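Local coordinates for protein mitochondrial association factor 1 (Toxoplasma gondii, PDB 6BXS) that is of uncertain individual function but is a macro-domain protein from a parasite locus required for the direct manipulation of host mitochondria, at residues T14-R19 with A243-F248; V21-P26 with T263-L268; G51-F56 with A172-A177; S117-R122 with P154-H159; T147-L152 with S198-T203. One frame throughout, in Å; residues are numbered along the deposited sequence.

Interaction 1: T14-R19 with A243-F248; sequences TCLGDR and AAITRF. With SO4 (sulfate ion), chain G.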
# COMPACT_ATOMS: atom_id res chain seq x y z
N THR A 14 -10.98 -15.23 -12.69
CA THR A 14 -12.28 -14.90 -13.24
C THR A 14 -13.13 -14.19 -12.20
O THR A 14 -14.07 -13.47 -12.54
CB THR A 14 -13.02 -16.15 -13.75
OG1 THR A 14 -14.21 -15.76 -14.45
CG2 THR A 14 -13.39 -17.07 -12.60
N CYS A 15 -12.80 -14.38 -10.92
CA CYS A 15 -13.50 -13.68 -9.85
C CYS A 15 -13.07 -12.22 -9.79
O CYS A 15 -13.69 -11.42 -9.08
CB CYS A 15 -13.23 -14.36 -8.50
SG CYS A 15 -11.55 -14.18 -7.87
N LEU A 16 -12.02 -11.88 -10.54
CA LEU A 16 -11.54 -10.50 -10.63
C LEU A 16 -11.67 -9.97 -12.05
O LEU A 16 -10.84 -9.17 -12.50
CB LEU A 16 -10.08 -10.41 -10.17
CG LEU A 16 -9.76 -10.94 -8.77
CD1 LEU A 16 -8.27 -10.79 -8.48
CD2 LEU A 16 -10.58 -10.21 -7.71
N GLY A 17 -12.70 -10.41 -12.76
CA GLY A 17 -12.94 -9.96 -14.12
C GLY A 17 -11.86 -10.43 -15.08
O GLY A 17 -11.49 -9.72 -16.01
N ASP A 18 -11.36 -11.64 -14.84
CA ASP A 18 -10.36 -12.27 -15.71
C ASP A 18 -9.05 -11.48 -15.76
O ASP A 18 -8.41 -11.39 -16.80
CB ASP A 18 -10.91 -12.44 -17.13
CG ASP A 18 -12.19 -13.25 -17.17
OD1 ASP A 18 -12.25 -14.29 -16.49
OD2 ASP A 18 -13.13 -12.84 -17.89
N ARG A 19 -8.66 -10.91 -14.62
CA ARG A 19 -7.39 -10.19 -14.52
C ARG A 19 -6.25 -11.13 -14.15
O ARG A 19 -6.45 -12.09 -13.39
CB ARG A 19 -7.49 -9.07 -13.49
CG ARG A 19 -8.26 -7.85 -13.96
CD ARG A 19 -8.48 -6.85 -12.84
NE ARG A 19 -9.15 -5.64 -13.30
CZ ARG A 19 -10.44 -5.58 -13.64
NH1 ARG A 19 -11.20 -6.67 -13.57
NH2 ARG A 19 -10.96 -4.44 -14.06
N ALA A 243 -13.86 -7.00 -3.97
CA ALA A 243 -14.79 -5.88 -3.84
C ALA A 243 -14.22 -4.62 -4.49
O ALA A 243 -14.95 -3.86 -5.12
CB ALA A 243 -15.10 -5.62 -2.37
N ALA A 244 -12.92 -4.40 -4.31
CA ALA A 244 -12.26 -3.22 -4.85
C ALA A 244 -12.21 -3.25 -6.38
O ALA A 244 -12.45 -2.23 -7.03
CB ALA A 244 -10.85 -3.10 -4.29
N ILE A 245 -11.90 -4.41 -6.95
CA ILE A 245 -11.86 -4.56 -8.40
C ILE A 245 -13.25 -4.35 -8.99
O ILE A 245 -13.41 -3.69 -10.01
CB ILE A 245 -11.32 -5.95 -8.80
CG1 ILE A 245 -9.84 -6.09 -8.42
CG2 ILE A 245 -11.49 -6.19 -10.30
CD1 ILE A 245 -8.91 -5.09 -9.07
N THR A 246 -14.26 -4.93 -8.34
CA THR A 246 -15.65 -4.76 -8.76
C THR A 246 -16.06 -3.29 -8.71
O THR A 246 -16.78 -2.82 -9.59
CB THR A 246 -16.60 -5.58 -7.87
OG1 THR A 246 -16.43 -6.98 -8.16
CG2 THR A 246 -18.06 -5.20 -8.11
N ARG A 247 -15.62 -2.59 -7.68
CA ARG A 247 -15.98 -1.19 -7.50
C ARG A 247 -15.39 -0.29 -8.59
O ARG A 247 -16.12 0.48 -9.22
CB ARG A 247 -15.51 -0.70 -6.12
CG ARG A 247 -15.49 0.82 -5.93
CD ARG A 247 -16.85 1.46 -6.17
NE ARG A 247 -16.89 2.85 -5.70
CZ ARG A 247 -16.64 3.92 -6.45
NH1 ARG A 247 -16.34 3.79 -7.74
NH2 ARG A 247 -16.71 5.13 -5.91
N PHE A 248 -14.09 -0.39 -8.81
CA PHE A 248 -13.38 0.57 -9.65
C PHE A 248 -13.07 0.06 -11.06
O PHE A 248 -12.78 0.85 -11.95
CB PHE A 248 -12.09 1.01 -8.97
CG PHE A 248 -12.31 1.78 -7.69
CD1 PHE A 248 -12.78 3.09 -7.73
CD2 PHE A 248 -12.05 1.21 -6.46
CE1 PHE A 248 -12.99 3.80 -6.56
CE2 PHE A 248 -12.25 1.91 -5.29
CZ PHE A 248 -12.72 3.21 -5.34
S SO4 G . -15.93 6.30 -9.79
O1 SO4 G . -15.86 6.34 -8.33
O2 SO4 G . -15.55 7.60 -10.34
O3 SO4 G . -15.02 5.28 -10.30
O4 SO4 G . -17.30 5.98 -10.20
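R19 sets its CG anti to the carbonyl carbon (chi1 -76°) and stays extended from CG to NE, while I245 turns CG2 anti to its backbone N, which brings guanidinium and methyl group into contact. The methyl lies over one guanidinium face, offset toward the rim, with I245 CG2 3.3 Å from R19 NH1, and the two side chains run alongside in opposite senses. R19 NH1 also donates to L16 O at 2.7 Å with an N-H...O angle of 155°. That oxygen lies in the guanidinium plane, although NH1 stands above the plane of the carbonyl. Since R19 NH2 pairs with D249 and P250 O, bonds from both terminal nitrogens hold the flat group and limit its rotation. L16 CD2 adds a looser apolar contact, 4.2 Å from I245 CG1. Further along the helix, R247 binds a sulfate oxygen through NH1 and NH2. The R19-I245 packing joins the hairpin loop between strands 8-13 and 19-24 to the C-terminal end of helix 230-248, at one margin of the macro domain.

Interaction 2: V21-P26 with T263-L268; sequences VIFFGP and TALRGL. With SO4 (sulfate ion), chain H.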
# COMPACT_ATOMS: atom_id res chain seq x y z
N VAL A 21 -3.03 -11.66 -11.95
CA VAL A 21 -2.39 -11.18 -10.73
C VAL A 21 -1.03 -11.85 -10.58
O VAL A 21 -0.90 -13.05 -10.79
CB VAL A 21 -3.24 -11.45 -9.48
CG1 VAL A 21 -2.57 -10.89 -8.24
CG2 VAL A 21 -4.63 -10.85 -9.64
N ILE A 22 -0.03 -11.05 -10.22
CA ILE A 22 1.31 -11.57 -9.99
C ILE A 22 1.52 -11.90 -8.52
O ILE A 22 1.21 -11.09 -7.64
CB ILE A 22 2.39 -10.57 -10.44
CG1 ILE A 22 2.43 -10.48 -11.97
CG2 ILE A 22 3.77 -10.97 -9.92
CD1 ILE A 22 3.09 -9.23 -12.49
N PHE A 23 2.05 -13.09 -8.26
CA PHE A 23 2.44 -13.49 -6.91
C PHE A 23 3.92 -13.85 -6.91
O PHE A 23 4.29 -14.96 -7.29
CB PHE A 23 1.61 -14.67 -6.42
CG PHE A 23 0.13 -14.40 -6.41
CD1 PHE A 23 -0.63 -14.64 -7.54
CD2 PHE A 23 -0.49 -13.92 -5.27
CE1 PHE A 23 -1.99 -14.40 -7.53
CE2 PHE A 23 -1.85 -13.67 -5.26
CZ PHE A 23 -2.60 -13.91 -6.39
N PHE A 24 4.76 -12.91 -6.49
CA PHE A 24 6.20 -13.13 -6.48
C PHE A 24 6.57 -14.29 -5.59
O PHE A 24 6.02 -14.45 -4.49
CB PHE A 24 6.94 -11.86 -6.03
CG PHE A 24 6.95 -10.77 -7.06
CD1 PHE A 24 7.79 -10.85 -8.16
CD2 PHE A 24 6.13 -9.66 -6.92
CE1 PHE A 24 7.81 -9.84 -9.10
CE2 PHE A 24 6.15 -8.66 -7.86
CZ PHE A 24 6.99 -8.74 -8.96
N GLY A 25 7.49 -15.12 -6.06
CA GLY A 25 7.99 -16.24 -5.28
C GLY A 25 9.11 -15.76 -4.38
O GLY A 25 9.40 -14.56 -4.35
N PRO A 26 9.75 -16.69 -3.66
CA PRO A 26 10.79 -16.29 -2.70
C PRO A 26 12.01 -15.70 -3.39
O PRO A 26 12.48 -16.26 -4.38
CB PRO A 26 11.16 -17.60 -1.99
CG PRO A 26 10.25 -18.66 -2.54
CD PRO A 26 9.66 -18.15 -3.81
N THR A 263 0.23 -16.84 1.82
CA THR A 263 -1.15 -16.66 2.26
C THR A 263 -1.97 -15.80 1.30
O THR A 263 -3.15 -16.06 1.10
CB THR A 263 -1.19 -16.05 3.67
OG1 THR A 263 -0.72 -17.02 4.62
CG2 THR A 263 -2.60 -15.63 4.06
N ALA A 264 -1.34 -14.79 0.71
CA ALA A 264 -2.03 -13.93 -0.25
C ALA A 264 -2.54 -14.75 -1.43
O ALA A 264 -3.69 -14.63 -1.84
CB ALA A 264 -1.12 -12.81 -0.73
N LEU A 265 -1.66 -15.60 -1.96
CA LEU A 265 -2.00 -16.50 -3.05
C LEU A 265 -3.13 -17.45 -2.67
O LEU A 265 -4.13 -17.55 -3.37
CB LEU A 265 -0.76 -17.29 -3.47
CG LEU A 265 -0.93 -18.34 -4.57
CD1 LEU A 265 -1.39 -17.70 -5.87
CD2 LEU A 265 0.36 -19.11 -4.78
N ARG A 266 -2.96 -18.15 -1.55
CA ARG A 266 -3.94 -19.15 -1.12
C ARG A 266 -5.33 -18.57 -0.89
O ARG A 266 -6.33 -19.21 -1.20
CB ARG A 266 -3.47 -19.84 0.16
CG ARG A 266 -2.43 -20.92 -0.05
CD ARG A 266 -2.62 -22.04 0.97
NE ARG A 266 -1.36 -22.65 1.35
CZ ARG A 266 -1.26 -23.70 2.16
NH1 ARG A 266 -2.35 -24.26 2.67
NH2 ARG A 266 -0.06 -24.19 2.46
N GLY A 267 -5.39 -17.37 -0.33
CA GLY A 267 -6.66 -16.73 -0.06
C GLY A 267 -7.43 -16.46 -1.34
O GLY A 267 -8.64 -16.70 -1.41
N LEU A 268 -6.73 -15.98 -2.36
CA LEU A 268 -7.35 -15.67 -3.64
C LEU A 268 -7.66 -16.93 -4.43
O LEU A 268 -8.66 -16.99 -5.14
CB LEU A 268 -6.45 -14.74 -4.45
CG LEU A 268 -6.63 -13.24 -4.17
CD1 LEU A 268 -5.49 -12.43 -4.76
CD2 LEU A 268 -7.97 -12.75 -4.71
S SO4 H . -6.08 -23.14 2.23
O1 SO4 H . -6.88 -23.64 3.35
O2 SO4 H . -5.45 -21.88 2.61
O3 SO4 H . -5.04 -24.12 1.89
O4 SO4 H . -6.94 -22.93 1.07
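On the helix whose L265 and L268 pack against F23, R266 NH1 makes the shortest polar bond here, 2.8 Å to O3 of a sulfate that probably came from the crystallisation liquor; the N-H...O angle is 151°. R266 extends from the far side of that helix, and the contact itself is apolar. It is the packing of a helix on a beta sheet, as expected in the layered alpha/beta fold of a macro domain: the axes of strand 21-24 and helix 263-268 approach to 9.3 Å, with directions 144° apart. F23 supplies the flat surface. L265 CD1 stands over the middle of one ring face, 3.6 Å from the centroid of F23 and close to the ring normal, a CH-pi contact. L265 can place it there because its CG is anti to the backbone N (chi1 177°). Its backbone takes part as well, with L265 CA 3.6 Å from F23 CE2. Strand 253-256 contributes F256, whose ring meets that of F23 with the planes nearly parallel, and L268 also touches F256. At its start the helix is held by E259, whose OE2 accepts from T263 N. One turn after L265, L268 meets the F23 ring at the edge, in the ring plane, where L268 CD1 lies 3.6 Å from F23 CZ.

Interaction 3: G51-F56 with A172-A177; sequences GTYGLF and APFGNA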
# COMPACT_ATOMS: atom_id res chain seq x y z
N GLY A 51 1.81 0.55 6.55
CA GLY A 51 2.03 1.68 7.43
C GLY A 51 1.72 1.42 8.89
O GLY A 51 1.11 0.42 9.25
N THR A 52 2.15 2.36 9.73
CA THR A 52 1.91 2.30 11.16
C THR A 52 0.72 3.18 11.53
O THR A 52 0.35 4.09 10.79
CB THR A 52 3.14 2.76 11.96
OG1 THR A 52 3.45 4.11 11.59
CG2 THR A 52 4.34 1.87 11.66
N TYR A 53 0.12 2.91 12.69
CA TYR A 53 -1.02 3.68 13.16
C TYR A 53 -0.63 5.13 13.47
O TYR A 53 -1.49 6.01 13.51
CB TYR A 53 -1.62 3.00 14.39
CG TYR A 53 -2.03 1.57 14.13
CD1 TYR A 53 -3.02 1.28 13.20
CD2 TYR A 53 -1.41 0.51 14.79
CE1 TYR A 53 -3.39 -0.03 12.93
CE2 TYR A 53 -1.78 -0.80 14.53
CZ TYR A 53 -2.77 -1.06 13.60
OH TYR A 53 -3.14 -2.36 13.34
N GLY A 54 0.66 5.37 13.68
CA GLY A 54 1.17 6.71 13.92
C GLY A 54 1.54 7.44 12.64
O GLY A 54 1.91 8.62 12.68
N LEU A 55 1.46 6.74 11.51
CA LEU A 55 1.61 7.34 10.18
C LEU A 55 3.02 7.83 9.84
O LEU A 55 3.17 8.74 9.02
CB LEU A 55 0.63 8.52 10.02
CG LEU A 55 -0.84 8.28 10.37
CD1 LEU A 55 -1.65 9.54 10.09
CD2 LEU A 55 -1.40 7.10 9.61
N PHE A 56 4.04 7.23 10.43
CA PHE A 56 5.43 7.59 10.11
C PHE A 56 6.06 6.57 9.16
O PHE A 56 5.69 5.40 9.16
CB PHE A 56 6.27 7.70 11.38
CG PHE A 56 6.60 6.37 12.00
CD1 PHE A 56 7.72 5.66 11.60
CD2 PHE A 56 5.78 5.83 12.97
CE1 PHE A 56 8.01 4.43 12.16
CE2 PHE A 56 6.07 4.61 13.53
CZ PHE A 56 7.18 3.91 13.13
N ALA A 172 -3.31 -0.95 8.02
CA ALA A 172 -4.14 -2.14 8.08
C ALA A 172 -4.72 -2.33 9.48
O ALA A 172 -4.13 -1.89 10.46
CB ALA A 172 -3.32 -3.36 7.68
N PRO A 173 -5.88 -3.01 9.57
CA PRO A 173 -6.49 -3.27 10.88
C PRO A 173 -5.70 -4.27 11.71
O PRO A 173 -5.14 -5.21 11.15
CB PRO A 173 -7.87 -3.82 10.51
CG PRO A 173 -7.69 -4.43 9.17
CD PRO A 173 -6.68 -3.57 8.47
N PHE A 174 -5.66 -4.07 13.02
CA PHE A 174 -4.96 -4.98 13.91
C PHE A 174 -5.74 -6.29 14.00
O PHE A 174 -6.97 -6.30 14.01
CB PHE A 174 -4.79 -4.36 15.30
CG PHE A 174 -3.89 -5.14 16.21
CD1 PHE A 174 -2.53 -5.24 15.94
CD2 PHE A 174 -4.40 -5.78 17.33
CE1 PHE A 174 -1.70 -5.96 16.78
CE2 PHE A 174 -3.57 -6.50 18.16
CZ PHE A 174 -2.22 -6.60 17.89
N GLY A 175 -5.01 -7.40 14.07
CA GLY A 175 -5.61 -8.71 13.94
C GLY A 175 -6.54 -9.12 15.07
O GLY A 175 -7.45 -9.93 14.86
N ASN A 176 -6.33 -8.57 16.26
CA ASN A 176 -7.15 -8.94 17.41
C ASN A 176 -8.55 -8.33 17.35
O ASN A 176 -9.41 -8.65 18.17
CB ASN A 176 -6.46 -8.54 18.72
CG ASN A 176 -5.27 -9.42 19.04
OD1 ASN A 176 -4.86 -10.25 18.23
ND2 ASN A 176 -4.72 -9.25 20.24
N ALA A 177 -8.76 -7.43 16.40
CA ALA A 177 -10.10 -6.93 16.12
C ALA A 177 -11.00 -8.10 15.76
O ALA A 177 -10.55 -9.07 15.15
CB ALA A 177 -10.08 -5.90 14.99
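Y53 lays the outer end of its ring beside the backbone of A172-F174, with the hydroxyl bridging from one loop to the next. Both loops follow parallel neighbouring strands of the sheet, 45-50 and 166-170, at the end of the sheet where macro domains usually hold ADP-ribose; any such role here is inferred from the family. The Y53 hydroxyl donates to A172 O at 3.1 Å. The C=O...donor angle is 148° and the hydroxyl is tilted from the carbonyl plane. The same oxygen lies close to the plane of the tyrosine ring, at its edge, with Y53 CE1 3.2 Å from A172 O. Y53 OH is also near F174 N, but the angle is too poor for a bond; the backbone of F174 is hydrogen-bonded to T140. Each loop is shaped by a type I turn, closed by L55 N to T52 O in one and by A177 N to F174 O in the other. At the root of the tyrosine, Y53 O accepts from N143 ND2 and K142 NZ. F174 carries its CG anti to the backbone N (chi1 -171°), which turns its ring away from the tyrosine. The main chain itself sets the closest side-chain approach, F174 CB lying 3.3 Å from Y53 OH.

Interaction 4: S117-R122 with P154-H159; sequences SRVFAR and PEVTPH. With SO4 (sulfate ion), chain E.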
# COMPACT_ATOMS: atom_id res chain seq x y z
N SER A 117 9.58 20.08 1.21
CA SER A 117 10.21 18.78 1.49
C SER A 117 11.35 18.48 0.53
O SER A 117 11.37 18.96 -0.60
CB SER A 117 9.17 17.66 1.42
OG SER A 117 9.76 16.41 1.72
N ARG A 118 12.30 17.67 1.00
CA ARG A 118 13.39 17.19 0.16
C ARG A 118 13.12 15.76 -0.29
O ARG A 118 13.85 15.21 -1.12
CB ARG A 118 14.73 17.25 0.90
CG ARG A 118 14.94 18.50 1.74
CD ARG A 118 16.37 19.03 1.61
NE ARG A 118 16.75 19.92 2.70
CZ ARG A 118 17.51 19.58 3.74
NH1 ARG A 118 18.01 18.35 3.85
NH2 ARG A 118 17.78 20.48 4.67
N VAL A 119 12.07 15.16 0.26
CA VAL A 119 11.74 13.76 0.01
C VAL A 119 10.55 13.63 -0.93
O VAL A 119 10.61 12.90 -1.92
CB VAL A 119 11.43 13.02 1.32
CG1 VAL A 119 10.96 11.60 1.05
CG2 VAL A 119 12.66 13.01 2.23
N PHE A 120 9.47 14.33 -0.61
CA PHE A 120 8.21 14.21 -1.34
C PHE A 120 7.97 15.40 -2.27
O PHE A 120 8.04 16.55 -1.84
CB PHE A 120 7.05 14.08 -0.35
CG PHE A 120 7.23 12.98 0.65
CD1 PHE A 120 7.07 11.66 0.27
CD2 PHE A 120 7.56 13.26 1.96
CE1 PHE A 120 7.23 10.63 1.18
CE2 PHE A 120 7.72 12.24 2.88
CZ PHE A 120 7.56 10.93 2.49
N ALA A 121 7.70 15.10 -3.53
CA ALA A 121 7.38 16.13 -4.52
C ALA A 121 5.92 16.57 -4.39
O ALA A 121 5.61 17.76 -4.49
CB ALA A 121 7.64 15.61 -5.92
N ARG A 122 5.04 15.60 -4.20
CA ARG A 122 3.62 15.87 -4.02
C ARG A 122 2.99 14.73 -3.25
O ARG A 122 3.40 13.58 -3.39
CB ARG A 122 2.93 16.06 -5.37
CG ARG A 122 1.62 16.82 -5.28
CD ARG A 122 1.35 17.61 -6.54
NE ARG A 122 0.25 18.55 -6.36
CZ ARG A 122 0.37 19.88 -6.32
NH1 ARG A 122 1.55 20.47 -6.45
NH2 ARG A 122 -0.72 20.63 -6.15
N PRO A 154 13.24 13.25 -7.31
CA PRO A 154 14.22 12.43 -8.04
C PRO A 154 15.39 11.97 -7.17
O PRO A 154 15.97 10.92 -7.43
CB PRO A 154 14.72 13.36 -9.15
CG PRO A 154 13.63 14.36 -9.32
CD PRO A 154 13.04 14.56 -7.96
N GLU A 155 15.71 12.74 -6.13
CA GLU A 155 16.90 12.44 -5.33
C GLU A 155 16.64 11.39 -4.25
O GLU A 155 17.56 11.05 -3.50
CB GLU A 155 17.43 13.72 -4.68
CG GLU A 155 17.77 14.83 -5.67
CD GLU A 155 16.57 15.65 -6.08
OE1 GLU A 155 15.43 15.28 -5.72
OE2 GLU A 155 16.76 16.68 -6.76
N VAL A 156 15.42 10.88 -4.16
CA VAL A 156 15.11 9.76 -3.28
C VAL A 156 14.40 8.64 -4.03
O VAL A 156 13.91 7.68 -3.43
CB VAL A 156 14.25 10.19 -2.07
CG1 VAL A 156 14.92 11.31 -1.30
CG2 VAL A 156 12.86 10.60 -2.52
N THR A 157 14.33 8.76 -5.35
CA THR A 157 13.66 7.77 -6.19
C THR A 157 14.48 6.48 -6.26
O THR A 157 15.62 6.52 -6.73
CB THR A 157 13.43 8.31 -7.61
OG1 THR A 157 12.66 9.52 -7.54
CG2 THR A 157 12.69 7.29 -8.47
N PRO A 158 13.91 5.35 -5.81
CA PRO A 158 14.63 4.07 -5.78
C PRO A 158 15.32 3.70 -7.10
O PRO A 158 14.70 3.74 -8.16
CB PRO A 158 13.53 3.06 -5.47
CG PRO A 158 12.55 3.82 -4.67
CD PRO A 158 12.56 5.22 -5.23
N HIS A 159 16.61 3.36 -7.01
CA HIS A 159 17.41 2.95 -8.16
C HIS A 159 17.53 4.06 -9.20
O HIS A 159 17.92 3.81 -10.34
CB HIS A 159 16.80 1.70 -8.80
CG HIS A 159 16.45 0.63 -7.81
ND1 HIS A 159 17.39 0.04 -7.00
CD2 HIS A 159 15.27 0.06 -7.50
CE1 HIS A 159 16.80 -0.86 -6.23
NE2 HIS A 159 15.51 -0.87 -6.51
S SO4 E . 14.72 -2.32 -2.75
O1 SO4 E . 15.23 -1.14 -2.07
O2 SO4 E . 13.90 -3.10 -1.81
O3 SO4 E . 15.83 -3.15 -3.22
O4 SO4 E . 13.90 -1.92 -3.89
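An ST turn at S117 leads into strand 120-126 and places V119 against V156 of the loop that follows strand 147-152. S117 OG accepts from V119 N at 3.0 Å and from F120 N at 3.1 Å, the second bond almost straight at 175°; with E89 OE2 as a further partner, three groups grip this buried hydroxyl. V156 points at the turn with CG2 in the crowded position between its backbone N and carbonyl carbon, and that methyl meets the main chain, V156 CG2 lying 3.3 Å from V119 O. Its other branch, V156 CG1, comes 4.0 Å from R118 O. The two valines cross at about a right angle, V119 CG1 being 4.2 Å from V156 CG2, while V119 CG1 also covers the centre of the F120 ring. Helix 61-76 covers the valine pair, I70 touching V119 and V156 alike and A74 touching V156; helix 83-103 packs on V119 and F120, and a classic beta bulge at A121 and R122 opposite I151 carries the chain into the sheet.

Interaction 5: T147-L152 with S198-T203; sequences TFLHIL and SEYNKT. With SO4 (sulfate ion), chain D; SO4 (sulfate ion), chain G.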
# COMPACT_ATOMS: atom_id res chain seq x y z
N THR A 147 -5.19 5.98 3.48
CA THR A 147 -4.33 5.66 2.35
C THR A 147 -3.70 6.93 1.78
O THR A 147 -4.39 7.91 1.51
CB THR A 147 -5.11 4.94 1.23
OG1 THR A 147 -5.70 3.74 1.76
CG2 THR A 147 -4.19 4.58 0.07
N PHE A 148 -2.38 6.89 1.61
CA PHE A 148 -1.63 8.02 1.09
C PHE A 148 -0.88 7.62 -0.18
O PHE A 148 -0.50 6.46 -0.34
CB PHE A 148 -0.65 8.54 2.14
CG PHE A 148 -1.28 8.79 3.48
CD1 PHE A 148 -1.33 7.78 4.44
CD2 PHE A 148 -1.85 10.01 3.78
CE1 PHE A 148 -1.92 8.01 5.67
CE2 PHE A 148 -2.44 10.24 5.01
CZ PHE A 148 -2.47 9.24 5.95
N LEU A 149 -0.70 8.58 -1.08
CA LEU A 149 0.06 8.39 -2.30
C LEU A 149 1.06 9.54 -2.44
O LEU A 149 0.67 10.70 -2.39
CB LEU A 149 -0.87 8.30 -3.51
CG LEU A 149 -0.27 7.80 -4.83
CD1 LEU A 149 -1.38 7.26 -5.73
CD2 LEU A 149 0.49 8.91 -5.56
N HIS A 150 2.33 9.21 -2.63
CA HIS A 150 3.39 10.21 -2.71
C HIS A 150 4.17 10.11 -4.01
O HIS A 150 4.61 9.03 -4.40
CB HIS A 150 4.36 10.08 -1.54
CG HIS A 150 3.71 10.14 -0.19
ND1 HIS A 150 3.32 11.32 0.39
CD2 HIS A 150 3.41 9.16 0.69
CE1 HIS A 150 2.79 11.07 1.58
NE2 HIS A 150 2.83 9.76 1.78
N ILE A 151 4.34 11.25 -4.68
CA ILE A 151 5.32 11.36 -5.75
C ILE A 151 6.65 11.76 -5.13
O ILE A 151 6.78 12.85 -4.57
CB ILE A 151 4.91 12.39 -6.82
CG1 ILE A 151 3.52 12.06 -7.36
CG2 ILE A 151 5.94 12.42 -7.94
CD1 ILE A 151 3.00 13.05 -8.39
N LEU A 152 7.64 10.88 -5.21
CA LEU A 152 8.94 11.12 -4.61
C LEU A 152 9.79 12.04 -5.47
O LEU A 152 9.68 12.04 -6.70
CB LEU A 152 9.68 9.79 -4.39
CG LEU A 152 9.00 8.79 -3.45
CD1 LEU A 152 9.75 7.47 -3.48
CD2 LEU A 152 8.92 9.33 -2.03
N SER A 198 -7.09 5.00 -8.63
CA SER A 198 -8.12 5.37 -9.61
C SER A 198 -8.30 6.88 -9.69
O SER A 198 -8.29 7.45 -10.78
CB SER A 198 -9.45 4.71 -9.25
OG SER A 198 -10.50 5.25 -10.04
N GLU A 199 -8.45 7.51 -8.53
CA GLU A 199 -8.67 8.94 -8.47
C GLU A 199 -7.42 9.70 -8.91
O GLU A 199 -7.51 10.71 -9.61
CB GLU A 199 -9.07 9.35 -7.06
CG GLU A 199 -10.06 10.50 -6.99
CD GLU A 199 -11.38 10.18 -7.67
OE1 GLU A 199 -11.85 9.03 -7.54
OE2 GLU A 199 -11.94 11.07 -8.33
N TYR A 200 -6.25 9.21 -8.52
CA TYR A 200 -4.99 9.87 -8.86
C TYR A 200 -4.71 9.82 -10.36
O TYR A 200 -4.24 10.80 -10.93
CB TYR A 200 -3.83 9.22 -8.09
CG TYR A 200 -2.46 9.58 -8.63
CD1 TYR A 200 -1.84 10.77 -8.27
CD2 TYR A 200 -1.80 8.74 -9.51
CE1 TYR A 200 -0.59 11.10 -8.76
CE2 TYR A 200 -0.55 9.06 -10.01
CZ TYR A 200 0.05 10.24 -9.63
OH TYR A 200 1.29 10.56 -10.12
N ASN A 201 -5.00 8.68 -10.99
CA ASN A 201 -4.74 8.54 -12.42
C ASN A 201 -5.65 9.43 -13.27
O ASN A 201 -5.37 9.67 -14.44
CB ASN A 201 -4.90 7.08 -12.85
CG ASN A 201 -3.68 6.24 -12.53
OD1 ASN A 201 -2.59 6.76 -12.27
ND2 ASN A 201 -3.85 4.92 -12.56
N LYS A 202 -6.73 9.93 -12.67
CA LYS A 202 -7.64 10.83 -13.38
C LYS A 202 -7.13 12.27 -13.39
O LYS A 202 -7.56 13.07 -14.21
CB LYS A 202 -9.03 10.79 -12.75
CG LYS A 202 -9.83 9.53 -13.03
CD LYS A 202 -11.31 9.75 -12.73
CE LYS A 202 -11.85 8.74 -11.73
NZ LYS A 202 -13.12 9.20 -11.13
N THR A 203 -6.22 12.59 -12.48
CA THR A 203 -5.70 13.95 -12.36
C THR A 203 -4.68 14.24 -13.46
O THR A 203 -4.26 13.32 -14.16
CB THR A 203 -5.06 14.19 -10.98
OG1 THR A 203 -3.87 13.39 -10.86
CG2 THR A 203 -6.02 13.82 -9.86
S SO4 D . -7.09 2.78 -13.16
O1 SO4 D . -7.80 2.77 -11.89
O2 SO4 D . -6.70 4.15 -13.49
O3 SO4 D . -5.89 1.95 -13.06
O4 SO4 D . -7.96 2.26 -14.21
S SO4 G . -15.93 6.30 -9.79
O1 SO4 G . -15.86 6.34 -8.33
O2 SO4 G . -15.55 7.60 -10.34
O3 SO4 G . -15.02 5.28 -10.30
O4 SO4 G . -17.30 5.98 -10.20
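The Y200 ring takes L149 over one face and I151 at its edge. L149 CD2 stands 4.1 Å from the ring centroid of Y200, 14° off the normal and displaced toward the rim, a CH-pi contact; the sister methyl L149 CD1 lies 3.9 Å from Y200 CG. Near the ring plane, I151 CD1 comes 3.5 Å from Y200 OH, a hydroxyl hydrogen-bonded to K209 O. Having CG anti to its backbone N (chi1 165°), Y200 reaches from the helix to the sheet, where F124 meets its ring edge-to-face. At the helix end Y200 O accepts twice, from T203 OG1 at 2.6 Å, in the carbonyl plane, and from T203 N at 3.1 Å. On the outer side N201 ND2 binds one sulfate, and K202 NZ shares another with R247. Strand 147-152 thus gives L149 and I151 to the C-terminal end of helix 179-202, while F148 packs on helix 83-103 and H150 bonds to Q94 there: the strand lies between helices, as part of the middle layer of the macro-domain sandwich.

How the interactions relate
From the N terminus, 14-19 and 21-26 wait longest for their partners: interaction 1 closes at 243-248 and interaction 2 at 263-268. These loops cross, and both enclose the other three. Within them, 51-56 opens interaction 3, which closes at 172-177, and interaction 4 runs from 117-122 to 154-159 wholly inside it. Interaction 5, from 147-152 to 198-203, crosses both. Interactions 1 and 2 touch through L16 with V21 and L268, tying the N-terminal hairpin and the last two helices together at the 8-13 end of the sheet. Interactions 4 and 5 sit on neighbouring strands, 120-126 and 147-152, while L55 meets F148 between 3 and 5. Interactions 1 and 5 meet at F248 and S198.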